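PDB 2HUN: 336aa long hypothetical dTDP-glucose 4,6-dehydratase from Pyrococcus horikoshii, which probably acts as an NAD-dependent dTDP-glucose 4,6-dehydratase, a lyase of the short-chain dehydrogenase type, and binds NAD in its Rossmann domain. Local coordinates for residues Y22-E25 / E31-N34. Sequence-based numbering, arbitrary orientation.
Sequences YILE and EVIN
A chi1 of 169° in Val32 sets CG2 opposite the carbonyl carbon and carries this methyl out of the strand toward helix 14-26, where Ile23 and Leu24 meet it. On the helix, a chi1 of -84° in Ile23, measured to CG1, leaves CG2 roughly trans to the backbone N; this short branch does the touching while the longer arm through CG1 to CD1 leads off elsewhere. Leu24 starts out at an angle to the strand, and of its two terminal methyls it is CD2 that reaches the same place.

Val32 CG2 thus becomes the shared point of the contact. It lies 3.9 Å from Leu24 CD2 and 4.0 Å from Ile23 CG2, an ordinary van der Waals fit of methyl on methyl. The valine side chain runs roughly perpendicular to that of Ile23 and at a slant to that of Leu24. Adhesion across the interface is apolar, and all three residues are buried, although the two segments bury just 114 Å² between them. The closest pair of CA atoms, Leu24 CA and Glu31 CA, is 7.2 Å apart.

Neighbouring elements extend this packing: Val32 also touches Val8 of strand 5-9, Leu24 reaches Tyr56 of strand 56-60, and Ile23 rests on Trp30 in the connecting loop. The strand backbone pairs in parallel with both flanking strands. The bound NAD lies about 13 Å from the Val32 side chain. Helix-on-sheet packing of this kind is characteristic of the beta-alpha-beta unit formed by strand 5-9, helix 14-26 and strand 31-36, the opening unit of the NAD-binding Rossmann fold.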
loop_
_atom_site.group_PDB
_atom_site.type_symbol
_atom_site.label_atom_id
_atom_site.label_comp_id
_atom_site.label_asym_id
_atom_site.label_seq_id
_atom_site.Cartn_x
_atom_site.Cartn_y
_atom_site.Cartn_z
ATOM N N TYR A 22 3.665 6.581 29.477
ATOM C CA TYR A 22 4.466 5.402 29.788
ATOM C C TYR A 22 5.959 5.690 29.580
ATOM O O TYR A 22 6.785 5.464 30.464
ATOM C CB TYR A 22 4.039 4.243 28.884
ATOM C CG TYR A 22 4.871 2.995 29.041
ATOM C CD1 TYR A 22 4.547 2.037 29.997
ATOM C CD2 TYR A 22 5.983 2.769 28.222
ATOM C CE1 TYR A 22 5.312 0.872 30.135
ATOM C CE2 TYR A 22 6.752 1.614 28.353
ATOM C CZ TYR A 22 6.409 0.672 29.310
ATOM O OH TYR A 22 7.163 -0.469 29.445
ATOM N N ILE A 23 6.300 6.185 28.398
ATOM C CA ILE A 23 7.687 6.488 28.070
ATOM C C ILE A 23 8.371 7.442 29.050
ATOM O O ILE A 23 9.472 7.161 29.524
ATOM C CB ILE A 23 7.793 7.051 26.631
ATOM C CG1 ILE A 23 7.856 5.888 25.637
ATOM C CG2 ILE A 23 8.991 7.979 26.499
ATOM C CD1 ILE A 23 8.886 4.815 25.993
ATOM N N LEU A 24 7.727 8.565 29.353
ATOM C CA LEU A 24 8.311 9.534 30.277
ATOM C C LEU A 24 8.400 8.975 31.692
ATOM O O LEU A 24 9.277 9.355 32.465
ATOM C CB LEU A 24 7.498 10.833 30.278
ATOM C CG LEU A 24 7.561 11.628 28.973
ATOM C CD1 LEU A 24 6.654 12.846 29.054
ATOM C CD2 LEU A 24 8.998 12.044 28.707
ATOM N N GLU A 25 7.501 8.062 32.027
ATOM C CA GLU A 25 7.503 7.471 33.352
ATOM C C GLU A 25 8.612 6.440 33.508
ATOM O O GLU A 25 9.274 6.389 34.539
ATOM C CB GLU A 25 6.147 6.830 33.635
ATOM C CG GLU A 25 5.969 6.361 35.059
ATOM C CD GLU A 25 4.520 6.061 35.382
ATOM O OE1 GLU A 25 3.663 6.941 35.132
ATOM O OE2 GLU A 25 4.239 4.952 35.886
ATOM N N GLU A 31 13.231 12.336 26.312
ATOM C CA GLU A 31 12.463 13.538 26.022
ATOM C C GLU A 31 11.467 13.264 24.902
ATOM O O GLU A 31 11.729 12.466 24.002
ATOM C CB GLU A 31 13.389 14.678 25.607
ATOM C CG GLU A 31 14.273 15.203 26.719
ATOM C CD GLU A 31 15.202 16.297 26.234
ATOM O OE1 GLU A 31 14.705 17.283 25.654
ATOM O OE2 GLU A 31 16.430 16.169 26.427
ATOM N N VAL A 32 10.328 13.940 24.954
ATOM C CA VAL A 32 9.304 13.752 23.949
ATOM C C VAL A 32 8.779 15.043 23.333
ATOM O O VAL A 32 8.505 16.021 24.026
ATOM C CB VAL A 32 8.101 12.993 24.536
ATOM C CG1 VAL A 32 6.929 13.051 23.565
ATOM C CG2 VAL A 32 8.488 11.545 24.828
ATOM N N ILE A 33 8.661 15.034 22.014
ATOM C CA ILE A 33 8.095 16.149 21.288
ATOM C C ILE A 33 6.880 15.514 20.643
ATOM O O ILE A 33 7.015 14.575 19.859
ATOM C CB ILE A 33 9.003 16.667 20.171
ATOM C CG1 ILE A 33 10.260 17.305 20.760
ATOM C CG2 ILE A 33 8.231 17.665 19.323
ATOM C CD1 ILE A 33 11.268 17.727 19.709
ATOM N N ASN A 34 5.702 16.012 20.989
ATOM C CA ASN A 34 4.457 15.491 20.457
ATOM C C ASN A 34 3.892 16.409 19.385
ATOM O O ASN A 34 3.560 17.560 19.656
ATOM C CB ASN A 34 3.449 15.309 21.612
ATOM C CG ASN A 34 2.028 15.077 21.132
ATOM O OD1 ASN A 34 1.801 14.666 20.000
ATOM N ND2 ASN A 34 1.058 15.322 22.013
#